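Local coordinates for putative exported protein (PDB 3FZX) that is of unknown function but binds calcium, is probably exported, and has a YmcC-like barrel related to the LolA/LolB lipoprotein carriers, consistent with lipid binding, at residues Phe9-Gln14 / Met48-Asn53; Cys165-Tyr170 / Tyr184-Tyr189; Val196-Tyr201 / Ser209-Glu214. One frame throughout, in Å; residues are numbered along the deposited sequence.

Contact 1. Residues Phe9-Gln14 / Met48-Asn53; sequences FFFPNQ and MEVVAN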
loop_
_atom_site.group_PDB
_atom_site.type_symbol
_atom_site.label_atom_id
_atom_site.label_comp_id
_atom_site.label_asym_id
_atom_site.label_seq_id
_atom_site.Cartn_x
_atom_site.Cartn_y
_atom_site.Cartn_z
ATOM N N PHE A 9 -3.945 -4.495 -17.863
ATOM C CA PHE A 9 -4.207 -3.610 -16.729
ATOM C C PHE A 9 -5.621 -3.946 -16.243
ATOM O O PHE A 9 -6.596 -3.634 -16.909
ATOM C CB PHE A 9 -4.063 -2.147 -17.197
ATOM C CG PHE A 9 -3.971 -1.146 -16.086
ATOM C CD1 PHE A 9 -5.114 -0.560 -15.569
ATOM C CD2 PHE A 9 -2.740 -0.752 -15.589
ATOM C CE1 PHE A 9 -5.043 0.372 -14.541
ATOM C CE2 PHE A 9 -2.640 0.184 -14.554
ATOM C CZ PHE A 9 -3.793 0.768 -14.037
ATOM N N PHE A 10 -5.729 -4.573 -15.075
ATOM C CA PHE A 10 -7.009 -5.107 -14.580
ATOM C C PHE A 10 -7.816 -4.114 -13.762
ATOM O O PHE A 10 -8.092 -4.354 -12.607
ATOM C CB PHE A 10 -6.710 -6.367 -13.761
ATOM C CG PHE A 10 -6.055 -7.418 -14.571
ATOM C CD1 PHE A 10 -6.759 -8.023 -15.609
ATOM C CD2 PHE A 10 -4.721 -7.733 -14.392
ATOM C CE1 PHE A 10 -6.166 -8.979 -16.410
ATOM C CE2 PHE A 10 -4.115 -8.681 -15.193
ATOM C CZ PHE A 10 -4.845 -9.314 -16.205
ATOM N N PHE A 11 -8.186 -2.999 -14.387
ATOM C CA PHE A 11 -8.920 -1.913 -13.735
ATOM C C PHE A 11 -9.243 -0.868 -14.808
ATOM O O PHE A 11 -8.509 -0.733 -15.773
ATOM C CB PHE A 11 -8.067 -1.257 -12.607
ATOM C CG PHE A 11 -8.876 -0.424 -11.649
ATOM C CD1 PHE A 11 -9.669 -1.044 -10.673
ATOM C CD2 PHE A 11 -8.852 0.955 -11.705
ATOM C CE1 PHE A 11 -10.436 -0.298 -9.788
ATOM C CE2 PHE A 11 -9.604 1.732 -10.801
ATOM C CZ PHE A 11 -10.410 1.109 -9.857
ATOM N N PRO A 12 -10.348 -0.129 -14.669
ATOM C CA PRO A 12 -10.556 0.907 -15.675
ATOM C C PRO A 12 -9.418 1.919 -15.693
ATOM O O PRO A 12 -8.825 2.208 -14.658
ATOM C CB PRO A 12 -11.850 1.575 -15.224
ATOM C CG PRO A 12 -11.988 1.198 -13.803
ATOM C CD PRO A 12 -11.484 -0.194 -13.743
ATOM N N ASN A 13 -9.113 2.436 -16.874
ATOM C CA ASN A 13 -8.027 3.361 -17.018
ATOM C C ASN A 13 -8.280 4.602 -17.883
ATOM O O ASN A 13 -7.358 5.345 -18.115
ATOM C CB ASN A 13 -6.763 2.582 -17.432
ATOM C CG ASN A 13 -6.991 1.692 -18.597
ATOM O OD1 ASN A 13 -6.878 2.142 -19.709
ATOM N ND2 ASN A 13 -7.323 0.411 -18.357
ATOM N N GLN A 14 -9.519 4.860 -18.308
ATOM C CA GLN A 14 -9.849 6.123 -19.000
ATOM C C GLN A 14 -10.355 7.124 -17.989
ATOM O O GLN A 14 -11.286 6.823 -17.259
ATOM C CB GLN A 14 -10.971 5.941 -20.031
ATOM C CG GLN A 14 -10.767 4.821 -21.006
ATOM C CD GLN A 14 -11.845 4.763 -22.096
ATOM O OE1 GLN A 14 -12.774 5.600 -22.157
ATOM N NE2 GLN A 14 -11.732 3.755 -22.955
HETATM N N MSE A 48 1.658 2.111 -16.061
HETATM C CA MSE A 48 0.689 3.157 -15.747
HETATM C C MSE A 48 0.262 3.195 -14.270
HETATM O O MSE A 48 0.286 2.176 -13.579
HETATM C CB MSE A 48 -0.531 2.873 -16.626
HETATM C CG MSE A 48 -1.771 3.686 -16.406
HETATM SE SE MSE A 48 -2.829 3.594 -18.117
HETATM C CE MSE A 48 -3.072 1.637 -18.187
ATOM N N GLU A 49 -0.140 4.382 -13.817
ATOM C CA GLU A 49 -0.700 4.594 -12.493
ATOM C C GLU A 49 -2.093 5.204 -12.655
ATOM O O GLU A 49 -2.240 6.223 -13.338
ATOM C CB GLU A 49 0.148 5.574 -11.701
ATOM C CG GLU A 49 -0.261 5.695 -10.233
ATOM C CD GLU A 49 0.535 4.781 -9.327
ATOM O OE1 GLU A 49 1.063 3.746 -9.804
ATOM O OE2 GLU A 49 0.653 5.115 -8.118
ATOM N N VAL A 50 -3.099 4.599 -12.022
ATOM C CA VAL A 50 -4.486 5.114 -12.067
ATOM C C VAL A 50 -4.930 5.423 -10.645
ATOM O O VAL A 50 -4.845 4.567 -9.783
ATOM C CB VAL A 50 -5.473 4.103 -12.700
ATOM C CG1 VAL A 50 -6.938 4.475 -12.393
ATOM C CG2 VAL A 50 -5.264 3.983 -14.198
ATOM N N VAL A 51 -5.360 6.654 -10.397
ATOM C CA VAL A 51 -5.924 7.056 -9.119
ATOM C C VAL A 51 -7.441 7.110 -9.352
ATOM O O VAL A 51 -7.903 7.803 -10.269
ATOM C CB VAL A 51 -5.365 8.442 -8.669
ATOM C CG1 VAL A 51 -6.123 8.994 -7.454
ATOM C CG2 VAL A 51 -3.847 8.357 -8.362
ATOM N N ALA A 52 -8.211 6.364 -8.549
ATOM C CA ALA A 52 -9.672 6.373 -8.665
ATOM C C ALA A 52 -10.315 6.721 -7.329
ATOM O O ALA A 52 -9.773 6.394 -6.294
ATOM C CB ALA A 52 -10.180 5.028 -9.143
ATOM N N ASN A 53 -11.451 7.411 -7.379
ATOM C CA ASN A 53 -12.294 7.642 -6.203
ATOM C C ASN A 53 -13.295 6.506 -6.059
ATOM O O ASN A 53 -13.872 6.081 -7.058
ATOM C CB ASN A 53 -13.094 8.922 -6.364
ATOM C CG ASN A 53 -12.214 10.136 -6.515
ATOM O OD1 ASN A 53 -12.455 10.974 -7.376
ATOM N ND2 ASN A 53 -11.181 10.234 -5.702
#

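Contact 2. Residues Cys165-Tyr170 / Tyr184-Tyr189; sequences CTKVKY and YGYEWY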
loop_
_atom_site.group_PDB
_atom_site.type_symbol
_atom_site.label_atom_id
_atom_site.label_comp_id
_atom_site.label_asym_id
_atom_site.label_seq_id
_atom_site.Cartn_x
_atom_site.Cartn_y
_atom_site.Cartn_z
ATOM N N CYS A 165 -12.860 -13.758 -18.235
ATOM C CA CYS A 165 -12.226 -13.505 -16.954
ATOM C C CYS A 165 -11.259 -14.585 -16.519
ATOM O O CYS A 165 -11.345 -15.737 -16.972
ATOM C CB CYS A 165 -13.300 -13.481 -15.866
ATOM S SG CYS A 165 -14.337 -12.080 -15.974
ATOM N N THR A 166 -10.379 -14.199 -15.598
ATOM C CA THR A 166 -9.578 -15.151 -14.838
ATOM C C THR A 166 -10.292 -15.409 -13.510
ATOM O O THR A 166 -10.687 -14.462 -12.833
ATOM C CB THR A 166 -8.163 -14.600 -14.567
ATOM O OG1 THR A 166 -7.454 -14.587 -15.803
ATOM C CG2 THR A 166 -7.407 -15.468 -13.536
ATOM N N LYS A 167 -10.461 -16.689 -13.174
ATOM C CA LYS A 167 -11.095 -17.124 -11.927
ATOM C C LYS A 167 -10.042 -17.579 -10.943
ATOM O O LYS A 167 -9.201 -18.412 -11.263
ATOM C CB LYS A 167 -12.051 -18.283 -12.166
ATOM C CG LYS A 167 -12.809 -18.740 -10.900
ATOM C CD LYS A 167 -13.748 -19.881 -11.203
ATOM C CE LYS A 167 -14.379 -20.453 -9.948
ATOM N NZ LYS A 167 -15.499 -21.421 -10.317
ATOM N N VAL A 168 -10.120 -17.027 -9.743
ATOM C CA VAL A 168 -9.195 -17.270 -8.670
ATOM C C VAL A 168 -9.971 -17.764 -7.440
ATOM O O VAL A 168 -11.121 -17.384 -7.237
ATOM C CB VAL A 168 -8.444 -15.951 -8.356
ATOM C CG1 VAL A 168 -7.636 -16.066 -7.088
ATOM C CG2 VAL A 168 -7.523 -15.614 -9.507
ATOM N N LYS A 169 -9.369 -18.671 -6.678
ATOM C CA LYS A 169 -9.913 -19.122 -5.397
ATOM C C LYS A 169 -8.946 -18.627 -4.317
ATOM O O LYS A 169 -7.741 -18.584 -4.546
ATOM C CB LYS A 169 -10.027 -20.646 -5.356
ATOM C CG LYS A 169 -10.598 -21.203 -4.046
ATOM C CD LYS A 169 -10.803 -22.733 -4.053
ATOM C CE LYS A 169 -11.230 -23.253 -2.642
ATOM N NZ LYS A 169 -11.425 -24.753 -2.522
ATOM N N TYR A 170 -9.476 -18.256 -3.156
ATOM C CA TYR A 170 -8.678 -17.744 -2.027
ATOM C C TYR A 170 -9.286 -18.141 -0.676
ATOM O O TYR A 170 -10.463 -18.466 -0.588
ATOM C CB TYR A 170 -8.536 -16.205 -2.096
ATOM C CG TYR A 170 -9.840 -15.401 -2.072
ATOM C CD1 TYR A 170 -10.425 -15.008 -0.865
ATOM C CD2 TYR A 170 -10.466 -15.014 -3.251
ATOM C CE1 TYR A 170 -11.617 -14.268 -0.835
ATOM C CE2 TYR A 170 -11.655 -14.281 -3.234
ATOM C CZ TYR A 170 -12.236 -13.910 -2.021
ATOM O OH TYR A 170 -13.429 -13.186 -2.000
ATOM N N TYR A 184 -13.664 -18.982 2.578
ATOM C CA TYR A 184 -12.981 -19.005 1.299
ATOM C C TYR A 184 -13.844 -18.240 0.283
ATOM O O TYR A 184 -14.997 -17.874 0.568
ATOM C CB TYR A 184 -12.633 -20.452 0.879
ATOM C CG TYR A 184 -13.791 -21.297 0.454
ATOM C CD1 TYR A 184 -14.533 -22.016 1.387
ATOM C CD2 TYR A 184 -14.161 -21.379 -0.892
ATOM C CE1 TYR A 184 -15.634 -22.792 0.992
ATOM C CE2 TYR A 184 -15.258 -22.159 -1.297
ATOM C CZ TYR A 184 -15.983 -22.853 -0.349
ATOM O OH TYR A 184 -17.050 -23.626 -0.740
ATOM N N GLY A 185 -13.264 -17.915 -0.862
ATOM C CA GLY A 185 -13.999 -17.163 -1.873
ATOM C C GLY A 185 -13.469 -17.396 -3.259
ATOM O O GLY A 185 -12.438 -18.033 -3.437
ATOM N N TYR A 186 -14.210 -16.901 -4.238
ATOM C CA TYR A 186 -13.780 -16.904 -5.617
ATOM C C TYR A 186 -13.900 -15.489 -6.148
ATOM O O TYR A 186 -14.788 -14.732 -5.746
ATOM C CB TYR A 186 -14.676 -17.791 -6.468
ATOM C CG TYR A 186 -14.675 -19.265 -6.113
ATOM C CD1 TYR A 186 -13.634 -20.107 -6.496
ATOM C CD2 TYR A 186 -15.763 -19.835 -5.463
ATOM C CE1 TYR A 186 -13.651 -21.492 -6.167
ATOM C CE2 TYR A 186 -15.798 -21.199 -5.146
ATOM C CZ TYR A 186 -14.750 -22.010 -5.501
ATOM O OH TYR A 186 -14.819 -23.321 -5.162
ATOM N N GLU A 187 -13.013 -15.120 -7.055
ATOM C CA GLU A 187 -13.202 -13.892 -7.807
ATOM C C GLU A 187 -12.795 -14.065 -9.264
ATOM O O GLU A 187 -11.995 -14.951 -9.634
ATOM C CB GLU A 187 -12.572 -12.661 -7.138
ATOM C CG GLU A 187 -11.093 -12.650 -6.991
ATOM C CD GLU A 187 -10.595 -11.414 -6.193
ATOM O OE1 GLU A 187 -11.277 -10.962 -5.242
ATOM O OE2 GLU A 187 -9.501 -10.900 -6.500
ATOM N N TRP A 188 -13.432 -13.245 -10.083
ATOM C CA TRP A 188 -13.274 -13.280 -11.494
ATOM C C TRP A 188 -12.854 -11.873 -11.882
ATOM O O TRP A 188 -13.523 -10.908 -11.473
ATOM C CB TRP A 188 -14.588 -13.614 -12.163
ATOM C CG TRP A 188 -15.049 -15.041 -12.079
ATOM C CD1 TRP A 188 -14.901 -15.995 -13.038
ATOM C CD2 TRP A 188 -15.823 -15.642 -11.035
ATOM N NE1 TRP A 188 -15.512 -17.157 -12.654
ATOM C CE2 TRP A 188 -16.102 -16.967 -11.435
ATOM C CE3 TRP A 188 -16.304 -15.194 -9.798
ATOM C CZ2 TRP A 188 -16.817 -17.866 -10.632
ATOM C CZ3 TRP A 188 -17.031 -16.078 -9.004
ATOM C CH2 TRP A 188 -17.284 -17.406 -9.426
ATOM N N TYR A 189 -11.756 -11.753 -12.640
ATOM C CA TYR A 189 -11.298 -10.432 -13.068
ATOM C C TYR A 189 -10.924 -10.378 -14.538
ATOM O O TYR A 189 -10.569 -11.388 -15.145
ATOM C CB TYR A 189 -10.158 -9.926 -12.196
ATOM C CG TYR A 189 -8.879 -10.734 -12.222
ATOM C CD1 TYR A 189 -8.675 -11.791 -11.320
ATOM C CD2 TYR A 189 -7.845 -10.415 -13.105
ATOM C CE1 TYR A 189 -7.487 -12.525 -11.328
ATOM C CE2 TYR A 189 -6.640 -11.144 -13.115
ATOM C CZ TYR A 189 -6.469 -12.184 -12.225
ATOM O OH TYR A 189 -5.283 -12.860 -12.194
HETATM O O HOH W 1 -13.861 -10.565 -3.558
#

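Contact 3. Residues Val196-Tyr201 / Ser209-Glu214; sequences VRSEQY and SYSVLE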
loop_
_atom_site.group_PDB
_atom_site.type_symbol
_atom_site.label_atom_id
_atom_site.label_comp_id
_atom_site.label_asym_id
_atom_site.label_seq_id
_atom_site.Cartn_x
_atom_site.Cartn_y
_atom_site.Cartn_z
ATOM N N VAL A 196 -15.068 -8.596 -11.807
ATOM C CA VAL A 196 -16.348 -8.726 -12.502
ATOM C C VAL A 196 -17.363 -9.428 -11.598
ATOM O O VAL A 196 -18.554 -9.119 -11.634
ATOM C CB VAL A 196 -16.139 -9.494 -13.830
ATOM C CG1 VAL A 196 -17.435 -9.890 -14.481
ATOM C CG2 VAL A 196 -15.310 -8.611 -14.783
ATOM N N ARG A 197 -16.883 -10.383 -10.801
ATOM C CA ARG A 197 -17.738 -11.149 -9.928
ATOM C C ARG A 197 -16.915 -11.668 -8.770
ATOM O O ARG A 197 -15.716 -11.917 -8.931
ATOM C CB ARG A 197 -18.348 -12.307 -10.712
ATOM C CG ARG A 197 -19.265 -13.218 -9.881
ATOM C CD ARG A 197 -19.762 -14.442 -10.684
ATOM N NE ARG A 197 -20.622 -15.258 -9.827
ATOM C CZ ARG A 197 -21.929 -15.054 -9.616
ATOM N NH1 ARG A 197 -22.604 -14.083 -10.225
ATOM N NH2 ARG A 197 -22.582 -15.835 -8.771
ATOM N N SER A 198 -17.538 -11.796 -7.606
ATOM C CA SER A 198 -16.917 -12.456 -6.469
ATOM C C SER A 198 -17.977 -13.153 -5.646
ATOM O O SER A 198 -19.159 -12.778 -5.689
ATOM C CB SER A 198 -16.165 -11.476 -5.577
ATOM O OG SER A 198 -17.078 -10.722 -4.808
ATOM N N GLU A 199 -17.550 -14.165 -4.893
ATOM C CA GLU A 199 -18.436 -14.942 -4.034
ATOM C C GLU A 199 -17.699 -15.284 -2.760
ATOM O O GLU A 199 -16.523 -15.637 -2.824
ATOM C CB GLU A 199 -18.834 -16.245 -4.716
ATOM C CG GLU A 199 -19.689 -16.081 -5.951
ATOM C CD GLU A 199 -19.880 -17.388 -6.705
ATOM O OE1 GLU A 199 -19.396 -18.446 -6.250
ATOM O OE2 GLU A 199 -20.504 -17.346 -7.764
ATOM N N GLN A 200 -18.388 -15.192 -1.613
ATOM C CA GLN A 200 -17.808 -15.534 -0.322
ATOM C C GLN A 200 -18.585 -16.659 0.346
ATOM O O GLN A 200 -19.824 -16.648 0.343
ATOM C CB GLN A 200 -17.755 -14.313 0.597
ATOM C CG GLN A 200 -16.865 -13.177 0.042
ATOM C CD GLN A 200 -17.531 -12.416 -1.091
ATOM O OE1 GLN A 200 -18.694 -12.036 -0.973
ATOM N NE2 GLN A 200 -16.805 -12.204 -2.200
ATOM N N TYR A 201 -17.831 -17.619 0.903
ATOM C CA TYR A 201 -18.349 -18.804 1.619
ATOM C C TYR A 201 -17.738 -18.921 3.002
ATOM O O TYR A 201 -16.638 -18.435 3.226
ATOM C CB TYR A 201 -17.990 -20.076 0.863
ATOM C CG TYR A 201 -18.591 -20.136 -0.514
ATOM C CD1 TYR A 201 -17.943 -19.545 -1.581
ATOM C CD2 TYR A 201 -19.819 -20.767 -0.752
ATOM C CE1 TYR A 201 -18.477 -19.573 -2.848
ATOM C CE2 TYR A 201 -20.363 -20.805 -2.040
ATOM C CZ TYR A 201 -19.677 -20.188 -3.072
ATOM O OH TYR A 201 -20.140 -20.161 -4.356
ATOM N N SER A 209 -22.256 -14.425 0.608
ATOM C CA SER A 209 -22.488 -13.195 -0.126
ATOM C C SER A 209 -21.829 -13.287 -1.482
ATOM O O SER A 209 -21.080 -14.245 -1.781
ATOM C CB SER A 209 -21.905 -11.988 0.620
ATOM O OG SER A 209 -20.562 -12.240 1.012
ATOM N N TYR A 210 -22.149 -12.313 -2.317
ATOM C CA TYR A 210 -21.527 -12.221 -3.610
ATOM C C TYR A 210 -21.738 -10.830 -4.194
ATOM O O TYR A 210 -22.639 -10.072 -3.756
ATOM C CB TYR A 210 -22.041 -13.312 -4.537
ATOM C CG TYR A 210 -23.499 -13.222 -4.905
ATOM C CD1 TYR A 210 -24.471 -13.761 -4.072
ATOM C CD2 TYR A 210 -23.903 -12.647 -6.111
ATOM C CE1 TYR A 210 -25.784 -13.708 -4.400
ATOM C CE2 TYR A 210 -25.255 -12.583 -6.458
ATOM C CZ TYR A 210 -26.171 -13.123 -5.584
ATOM O OH TYR A 210 -27.483 -13.080 -5.851
ATOM N N SER A 211 -20.891 -10.494 -5.159
ATOM C CA SER A 211 -20.999 -9.240 -5.869
ATOM C C SER A 211 -20.842 -9.489 -7.366
ATOM O O SER A 211 -20.194 -10.454 -7.779
ATOM C CB SER A 211 -19.962 -8.248 -5.337
ATOM O OG SER A 211 -18.668 -8.546 -5.816
ATOM N N VAL A 212 -21.482 -8.636 -8.172
ATOM C CA VAL A 212 -21.503 -8.748 -9.623
ATOM C C VAL A 212 -21.410 -7.345 -10.233
ATOM O O VAL A 212 -22.081 -6.405 -9.795
ATOM C CB VAL A 212 -22.822 -9.415 -10.130
ATOM C CG1 VAL A 212 -22.758 -9.684 -11.639
ATOM C CG2 VAL A 212 -23.108 -10.715 -9.365
ATOM N N LEU A 213 -20.564 -7.211 -11.242
ATOM C CA LEU A 213 -20.455 -5.994 -12.039
ATOM C C LEU A 213 -21.838 -5.631 -12.561
ATOM O O LEU A 213 -22.533 -6.462 -13.136
ATOM C CB LEU A 213 -19.505 -6.230 -13.221
ATOM C CG LEU A 213 -19.255 -5.042 -14.171
ATOM C CD1 LEU A 213 -18.618 -3.893 -13.456
ATOM C CD2 LEU A 213 -18.432 -5.533 -15.368
ATOM N N GLU A 214 -22.226 -4.383 -12.348
ATOM C CA GLU A 214 -23.548 -3.899 -12.690
ATOM C C GLU A 214 -23.537 -2.904 -13.861
ATOM O O GLU A 214 -24.444 -2.912 -14.672
ATOM C CB GLU A 214 -24.168 -3.251 -11.431
ATOM C CG GLU A 214 -25.511 -2.534 -11.616
ATOM C CD GLU A 214 -26.646 -3.452 -11.990
ATOM O OE1 GLU A 214 -26.483 -4.675 -11.845
ATOM O OE2 GLU A 214 -27.726 -2.952 -12.375
#

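Contact 1. Residues Phe9-Gln14 / Met48-Asn53
F9 meets M48 and V50 with its ring. The ring is laid toward the strand because CG stands opposite the backbone N (chi1 -166°). The terminal methyl CE of M48 sits over one face, 3.7 Å from the centroid of the F9 ring. The methyl is displaced toward the rim, near CD2 and CG. The selenium of this selenomethionine lies farther above the same ring, so the contact is Met-aromatic with the methyl in front. The M48 chain bends at its last torsion (chi3 60°) to bring CE over F9. The far end of the ring reaches V50, with F9 CZ 3.5 Å from V50 CG2. F10 does not reach the strand; it is the centre of an inverse gamma turn. F11 faces the strand again. It uses its edge: F11 CE2 is 3.7 Å from A52 CB, which lies in the ring plane, and V50 CG1 is also near that edge. One face of the F11 ring carries CD of its neighbour P12. The carbonyl O of P12 approaches V50 CG1 at 3.7 Å. N13 then folds back. Its CB rests 3.8 Å from V50 CG2 and 3.9 Å from M48 CE. Its amide ND2 donates to F11 O at 3.1 Å, with an N-H...O angle of 153°, and also bonds N192. E49, on the other face of the strand, pairs with R72 and with R130 of the second subunit. F9 and F11 pack on the face with M48, V50 and A52 and also reach strands 63-74 and 77-81, probably on the inner side of the barrel. No hydrogen bond joins the two segments. Apolar contacts hold the loop on strand 47-58, while the N13 amide nitrogen is held by F11 O and N192.

Contact 2. Residues Cys165-Tyr170 / Tyr184-Tyr189
W188 carries the alkyl chain of K167 over one face of its indole, with K167 CG 3.9 Å from the centroid of the five-membered ring. C165 CB lies at the indole edge. The K167 chain is fully extended (chi1 -177°) and runs alongside W188 to the next ring. There its NZ stands over a face of Y186, 4.6 Å from the ring centroid, as a cation-pi contact. V168 O is at the Y186 edge, and K169 CG comes against the same ring at 3.7 Å from Y186 CE1. On the other side of the sheet, Y189 takes T166 CB over one face and V168 CG2 at its edge. G185 has no side chain, and the Y170 ring packs directly on its backbone, with G185 CA 3.9 Å from the ring centroid. Chi1 of 59° swings the ring across to the neighbouring strand. Between the two faces the backbones pair: T166, V168 and Y170 form antiparallel hydrogen-bonded pairs with Y189, E187 and G185. These two strands form a hairpin of the barrel wall. The K169 side chain is about 4 Å from that of E149, a calcium-binding residue with no ion bound in this chain. W188 NE1 bonds E154. On the largely buried face, one water bridges Y170 OH and E187 OE1, E187 OE2 bonds Y108, and Y189 OH bonds the backbone of P109. K167 and K169 are partly exposed, and their alkyl chains pack on W188 and Y186. The cation-pi contact probably steadies the K167 ammonium.

Contact 3. Residues Val196-Tyr201 / Ser209-Glu214
S198 and S211 point to the same face of the sheet, and their hydroxyls are hydrogen-bonded, S198 OG to S211 OG, 2.9 Å. In both, OG sits between the backbone N and the carbonyl carbon (chi1 75° and 76°), which turns the two oxygens toward each other. S211 OG also bonds R21. Q200 and S209 share this face. On the other face R197 and V212 run alongside each other, with R197 NH1 3.5 Å from V212 CG2. R197 is extended as far as NE and binds E199 through NE and NH2. Both nitrogens bond E199 OE2, at 2.9 Å from R197 NE and 2.8 Å from R197 NH2, from opposite faces of the carboxylate plane. The other oxygen, E199 OE1, accepts from Y201 OH at 2.7 Å. E199 crosses Y210 at a slant, the carboxylate and ring planes 81° apart, with E199 CG 3.9 Å from Y210 CB. The Y210 ring then leads away from strand 197-201 and packs on Y24. Backbone bonds join S198 with S211 in both directions, and L213 N donates to V196 O. V196 and R197 both face W188, a classic beta bulge where the chain turns a corner. This hairpin of the barrel thus has a buried face with a serine pair and a partly exposed face with a salt bridge. The two bonds from R197 and the one from Y201 hold the E199 carboxylate and would probably favour its charged form.

All three contacts belong to one closed antiparallel barrel, and all are mostly buried. Contacts 2 and 3 are neighbouring hairpins of the wall. Strands 180-190 and 194-202 join them, through backbone bonds such as the one from V196 N to W188 O. Both rest on regular backbone pairing. Contact 2 adds aromatic rings and lysine chains, whereas contact 3 adds hydroxyls and a salt bridge. Contact 1 differs in kind: a loop is laid on a strand without any hydrogen bond between the segments, by apolar and Met-aromatic packing. It lies across the chain's centre from contact 3. It touches contact 2 where F10 meets Y189, edge-to-face. Partly exposed charged side chains occur in contacts 2 and 3.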